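Side-chain contacts in salicylaldehyde dehydrogenase NahF (PDB 4JZ6), which probably catalyses the NAD(+)-dependent oxidation of salicylaldehyde to salicylate, a step in naphthalene degradation: residues Phe125-Ser130 / Asn457-Pro462; Gly245-Gly250 / Thr466-Tyr471. All blocks are in the same frame, centred on the assembly; numbering follows the deposited sequence.

Interaction 1. Residues Phe125-Ser130 / Asn457-Pro462; sequences FREAAS and NEAQAP. With EDO (1,2-ethanediol), chain G.
Glu127 lays the aliphatic part of its side chain against the methyl of Ala459, its CB 3.7 Å from Ala459 CB. Its CG, anti to the backbone N (chi1 -171°), carries on past the methyl and lies 3.7 Å from Ala459 O. Beyond the bend at chi2 the side chains of Glu127 and Gln460 cross at about a right angle, carboxylate and amide planes 46° apart; Glu127 OE2 stays 4.1 Å from Gln460 CG, a contact with carbon. Here the C-terminal end of helix 111-130 meets a type I beta turn from Glu458 to Ala461, in the loop after strand 447-450 of this aldehyde dehydrogenase fold. Glutamate suits its place because its methylenes pack on the alanine while its charged end runs past the turn, and alanine because its short methyl lets the helix come near. Beside that methyl an ethanediol, probably from the crystallisation liquor, accepts from Ala459 N at its O1 (3.2 Å) and, also bonded to Asn123 OD1 and Ala120 O, links the same helix to the turn. Gln460 NE2 donates to Pro141 O of the second subunit and, at 3.3 Å, to Glu458 OE1, which also bonds Thr142 OG1 there.

Interaction 2. Residues Gly245-Gly250 / Thr466-Tyr471; sequences GSTRVG and TKNTGY. With SO4 (sulfate ion), chain D.
The backbones come nearest where Thr247, in the first turn of helix 247-259, faces Asn468 in the loop leading to strand 470-471, their CA atoms 6.3 Å apart. Thr247 spans the gap with both branches. OG1, anti to its own carbonyl carbon (chi1 -56°), donates to Asn468 O at 3.1 Å from above the carbonyl plane, 40° out of it, and has a weak bond with Gly269 N. CG2, anti to the backbone N, lies 3.6 Å from Asn468 O and 3.8 Å from Asn468 ND2. Threonine thus supplies a donor and a small apolar surface together; an alanine here would probably leave Asn468 O without this donor, and Gly269 N without its weak partner. Ser246 caps the helix, its OG accepting from Val249 N at 3.3 Å. Lys467 N donates to O3 of a sulfate, probably from the crystallisation liquor, at 3.0 Å, an ion also held by Arg239 and Arg240 of the second subunit. Tyr471 lines a salicylaldehyde pocket. Helix 247-259 follows parallel strand 240-244 of the Rossmann-type NAD-binding domain of aldehyde dehydrogenases, and the contact sits beside the short, weakly bonded strand 470-471, outermost in this chain's sheet and antiparallel to strand 264-267.

How the interactions relate
From the N terminus, helix 111-130 supplies residues 125-130 and the chain then runs through the parallel strands of the six-stranded sheet, reaching 245-250 at the start of helix 247-259. It adds strand 264-267 to the same sheet, then builds the seven-stranded one before 457-462 closes the first loop, across 326 residues; 466-471, just beyond, closes the second, across 215. The segments alternate, so the two loops cross and neither nests in the other. Interaction 1 fastens the long loop after strand 447-450 to helix 111-130, and interaction 2 fastens the end of that loop to helix 247-259. Their centres are 23 Å apart, and both touch the second subunit.

Interaction 1. Residues Phe125-Ser130 / Asn457-Pro462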
loop_
_atom_site.group_PDB
_atom_site.type_symbol
_atom_site.label_atom_id
_atom_site.label_comp_id
_atom_site.label_asym_id
_atom_site.label_seq_id
_atom_site.Cartn_x
_atom_site.Cartn_y
_atom_site.Cartn_z
ATOM N N PHE A 125 7.441 -14.374 -16.488
ATOM C CA PHE A 125 7.973 -15.518 -15.758
ATOM C C PHE A 125 9.495 -15.558 -15.775
ATOM O O PHE A 125 10.109 -15.964 -14.794
ATOM C CB PHE A 125 7.386 -16.840 -16.280
ATOM C CG PHE A 125 6.074 -17.201 -15.646
ATOM C CD1 PHE A 125 6.038 -17.838 -14.417
ATOM C CD2 PHE A 125 4.873 -16.881 -16.267
ATOM C CE1 PHE A 125 4.829 -18.156 -13.819
ATOM C CE2 PHE A 125 3.659 -17.195 -15.672
ATOM C CZ PHE A 125 3.640 -17.834 -14.445
ATOM N N ARG A 126 10.111 -15.139 -16.874
ATOM C CA ARG A 126 11.569 -15.113 -16.915
ATOM C C ARG A 126 12.137 -13.986 -16.063
ATOM O O ARG A 126 13.128 -14.171 -15.358
ATOM C CB ARG A 126 12.082 -15.018 -18.343
ATOM C CG ARG A 126 11.781 -16.252 -19.140
ATOM C CD ARG A 126 12.662 -16.367 -20.345
ATOM N NE ARG A 126 12.430 -17.644 -21.005
ATOM C CZ ARG A 126 11.584 -17.820 -22.012
ATOM N NH1 ARG A 126 10.898 -16.791 -22.493
ATOM N NH2 ARG A 126 11.433 -19.024 -22.543
ATOM N N GLU A 127 11.500 -12.821 -16.126
ATOM C CA GLU A 127 11.912 -11.684 -15.317
ATOM C C GLU A 127 11.764 -12.043 -13.852
ATOM O O GLU A 127 12.665 -11.792 -13.046
ATOM C CB GLU A 127 11.061 -10.458 -15.636
ATOM C CG GLU A 127 11.569 -9.176 -14.995
ATOM C CD GLU A 127 12.880 -8.703 -15.605
ATOM O OE1 GLU A 127 13.627 -7.972 -14.914
ATOM O OE2 GLU A 127 13.165 -9.057 -16.776
ATOM N N ALA A 128 10.623 -12.634 -13.508
ATOM C CA ALA A 128 10.390 -13.071 -12.136
ATOM C C ALA A 128 11.465 -14.080 -11.738
ATOM O O ALA A 128 12.086 -13.957 -10.681
ATOM C CB ALA A 128 9.001 -13.667 -11.990
ATOM N N ALA A 129 11.696 -15.057 -12.612
ATOM C CA ALA A 129 12.738 -16.061 -12.406
ATOM C C ALA A 129 14.104 -15.427 -12.122
ATOM O O ALA A 129 14.828 -15.872 -11.224
ATOM C CB ALA A 129 12.823 -16.973 -13.603
ATOM N N SER A 130 14.444 -14.391 -12.890
ATOM C CA SER A 130 15.717 -13.693 -12.740
ATOM C C SER A 130 15.829 -13.046 -11.374
ATOM O O SER A 130 16.922 -12.928 -10.829
ATOM C CB SER A 130 15.861 -12.603 -13.795
ATOM O OG SER A 130 15.696 -13.127 -15.092
ATOM N N ASN A 457 4.467 -1.816 -21.984
ATOM C CA ASN A 457 4.710 -2.540 -20.741
ATOM C C ASN A 457 5.922 -3.428 -20.892
ATOM O O ASN A 457 5.959 -4.305 -21.757
ATOM C CB ASN A 457 3.497 -3.378 -20.330
ATOM C CG ASN A 457 3.668 -4.056 -18.965
ATOM O OD1 ASN A 457 3.169 -5.167 -18.751
ATOM N ND2 ASN A 457 4.364 -3.397 -18.048
ATOM N N GLU A 458 6.926 -3.188 -20.058
ATOM C CA GLU A 458 8.121 -4.026 -20.032
ATOM C C GLU A 458 8.244 -4.569 -18.608
ATOM O O GLU A 458 7.870 -3.900 -17.653
ATOM C CB GLU A 458 9.346 -3.193 -20.453
ATOM C CG GLU A 458 9.215 -2.578 -21.854
ATOM C CD GLU A 458 10.411 -1.727 -22.270
ATOM O OE1 GLU A 458 11.562 -2.149 -22.037
ATOM O OE2 GLU A 458 10.197 -0.631 -22.835
ATOM N N ALA A 459 8.735 -5.792 -18.472
ATOM C CA ALA A 459 8.759 -6.448 -17.176
ATOM C C ALA A 459 9.812 -5.855 -16.234
ATOM O O ALA A 459 9.699 -5.983 -15.006
ATOM C CB ALA A 459 8.957 -7.942 -17.332
ATOM N N GLN A 460 10.828 -5.206 -16.801
ATOM C CA GLN A 460 11.863 -4.550 -15.995
ATOM C C GLN A 460 11.349 -3.243 -15.410
ATOM O O GLN A 460 11.971 -2.663 -14.515
ATOM C CB GLN A 460 13.099 -4.211 -16.831
ATOM C CG GLN A 460 13.422 -5.169 -17.927
ATOM C CD GLN A 460 12.713 -4.854 -19.216
ATOM O OE1 GLN A 460 11.602 -5.337 -19.454
ATOM N NE2 GLN A 460 13.355 -4.054 -20.072
ATOM N N ALA A 461 10.225 -2.771 -15.936
ATOM C CA ALA A 461 9.740 -1.441 -15.611
ATOM C C ALA A 461 8.452 -1.544 -14.828
ATOM O O ALA A 461 7.559 -2.289 -15.214
ATOM C CB ALA A 461 9.526 -0.645 -16.876
ATOM N N PRO A 462 8.350 -0.784 -13.728
ATOM C CA PRO A 462 7.173 -0.837 -12.858
ATOM C C PRO A 462 5.924 -0.461 -13.636
ATOM O O PRO A 462 5.961 0.492 -14.422
ATOM C CB PRO A 462 7.473 0.229 -11.797
ATOM C CG PRO A 462 8.413 1.160 -12.454
ATOM C CD PRO A 462 9.273 0.289 -13.328
HETATM C C1 EDO G . 7.414 -7.411 -21.144
HETATM O O1 EDO G . 8.846 -7.369 -21.239
HETATM C C2 EDO G . 6.975 -8.626 -20.332
HETATM O O2 EDO G . 5.554 -8.604 -20.141
#

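Interaction 2. Residues Gly245-Gly250 / Thr466-Tyr471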
loop_
_atom_site.group_PDB
_atom_site.type_symbol
_atom_site.label_atom_id
_atom_site.label_comp_id
_atom_site.label_asym_id
_atom_site.label_seq_id
_atom_site.Cartn_x
_atom_site.Cartn_y
_atom_site.Cartn_z
ATOM N N GLY A 245 -8.863 -4.733 -12.667
ATOM C CA GLY A 245 -10.232 -4.590 -13.127
ATOM C C GLY A 245 -10.749 -3.174 -12.948
ATOM O O GLY A 245 -9.972 -2.248 -12.742
ATOM N N SER A 246 -12.065 -3.005 -13.019
ATOM C CA SER A 246 -12.673 -1.675 -12.987
ATOM C C SER A 246 -12.536 -0.976 -11.640
ATOM O O SER A 246 -12.586 -1.613 -10.585
ATOM C CB SER A 246 -14.152 -1.746 -13.374
ATOM O OG SER A 246 -14.908 -2.432 -12.393
ATOM N N THR A 247 -12.368 0.342 -11.699
ATOM C CA THR A 247 -12.309 1.186 -10.515
ATOM C C THR A 247 -13.518 0.939 -9.625
ATOM O O THR A 247 -13.383 0.774 -8.409
ATOM C CB THR A 247 -12.278 2.668 -10.917
ATOM O OG1 THR A 247 -11.170 2.898 -11.796
ATOM C CG2 THR A 247 -12.147 3.556 -9.684
ATOM N N ARG A 248 -14.691 0.920 -10.256
ATOM C CA ARG A 248 -15.963 0.560 -9.627
ATOM C C ARG A 248 -15.811 -0.631 -8.670
ATOM O O ARG A 248 -16.101 -0.528 -7.474
ATOM C CB ARG A 248 -16.988 0.262 -10.735
ATOM C CG ARG A 248 -18.316 -0.358 -10.313
ATOM C CD ARG A 248 -19.113 -0.848 -11.548
ATOM N NE ARG A 248 -18.687 -2.161 -12.063
ATOM C CZ ARG A 248 -18.178 -2.374 -13.279
ATOM N NH1 ARG A 248 -17.825 -3.602 -13.657
ATOM N NH2 ARG A 248 -18.021 -1.359 -14.123
ATOM N N VAL A 249 -15.320 -1.749 -9.192
ATOM C CA VAL A 249 -15.165 -2.959 -8.391
ATOM C C VAL A 249 -13.967 -2.873 -7.437
ATOM O O VAL A 249 -14.012 -3.388 -6.312
ATOM C CB VAL A 249 -15.044 -4.206 -9.290
ATOM C CG1 VAL A 249 -14.995 -5.467 -8.454
ATOM C CG2 VAL A 249 -16.211 -4.266 -10.259
ATOM N N GLY A 250 -12.903 -2.216 -7.896
ATOM C CA GLY A 250 -11.683 -2.071 -7.124
ATOM C C GLY A 250 -11.909 -1.435 -5.764
ATOM O O GLY A 250 -11.364 -1.899 -4.751
ATOM N N THR A 466 -1.784 6.200 -10.763
ATOM C CA THR A 466 -2.113 7.018 -9.600
ATOM C C THR A 466 -3.613 7.257 -9.588
ATOM O O THR A 466 -4.309 6.890 -10.534
ATOM C CB THR A 466 -1.420 8.393 -9.662
ATOM O OG1 THR A 466 -2.009 9.182 -10.704
ATOM C CG2 THR A 466 0.060 8.234 -9.954
ATOM N N LYS A 467 -4.104 7.888 -8.526
ATOM C CA LYS A 467 -5.522 8.236 -8.421
ATOM C C LYS A 467 -6.439 7.027 -8.561
ATOM O O LYS A 467 -6.179 5.977 -7.985
ATOM C CB LYS A 467 -5.904 9.286 -9.462
ATOM C CG LYS A 467 -5.050 10.533 -9.444
ATOM C CD LYS A 467 -5.552 11.502 -10.495
ATOM C CE LYS A 467 -4.459 12.435 -10.966
ATOM N NZ LYS A 467 -4.926 13.259 -12.114
ATOM N N ASN A 468 -7.507 7.180 -9.340
ATOM C CA ASN A 468 -8.494 6.115 -9.500
ATOM C C ASN A 468 -7.961 4.872 -10.207
ATOM O O ASN A 468 -8.653 3.856 -10.278
ATOM C CB ASN A 468 -9.748 6.625 -10.213
ATOM C CG ASN A 468 -10.688 7.368 -9.285
ATOM O OD1 ASN A 468 -10.270 7.934 -8.271
ATOM N ND2 ASN A 468 -11.973 7.363 -9.624
ATOM N N THR A 469 -6.740 4.953 -10.732
ATOM C CA THR A 469 -6.091 3.792 -11.340
ATOM C C THR A 469 -5.626 2.806 -10.250
ATOM O O THR A 469 -5.318 1.648 -10.520
ATOM C CB THR A 469 -4.929 4.218 -12.276
ATOM O OG1 THR A 469 -5.395 5.228 -13.180
ATOM C CG2 THR A 469 -4.416 3.036 -13.088
ATOM N N GLY A 470 -5.616 3.270 -9.007
ATOM C CA GLY A 470 -5.280 2.421 -7.881
ATOM C C GLY A 470 -3.957 2.776 -7.226
ATOM O O GLY A 470 -3.550 3.937 -7.187
ATOM N N TYR A 471 -3.287 1.757 -6.704
ATOM C CA TYR A 471 -1.978 1.924 -6.097
ATOM C C TYR A 471 -1.271 0.581 -6.054
ATOM O O TYR A 471 -1.888 -0.464 -6.267
ATOM C CB TYR A 471 -2.102 2.513 -4.694
ATOM C CG TYR A 471 -3.233 1.939 -3.876
ATOM C CD1 TYR A 471 -3.160 0.647 -3.364
ATOM C CD2 TYR A 471 -4.373 2.696 -3.600
ATOM C CE1 TYR A 471 -4.189 0.117 -2.606
ATOM C CE2 TYR A 471 -5.413 2.173 -2.839
ATOM C CZ TYR A 471 -5.312 0.883 -2.346
ATOM O OH TYR A 471 -6.330 0.345 -1.590
HETATM S S SO4 D . -1.573 8.266 -5.528
HETATM O O1 SO4 D . -2.038 6.932 -5.152
HETATM O O2 SO4 D . -0.479 8.122 -6.482
HETATM O O3 SO4 D . -2.670 9.024 -6.133
HETATM O O4 SO4 D . -1.098 8.965 -4.335
#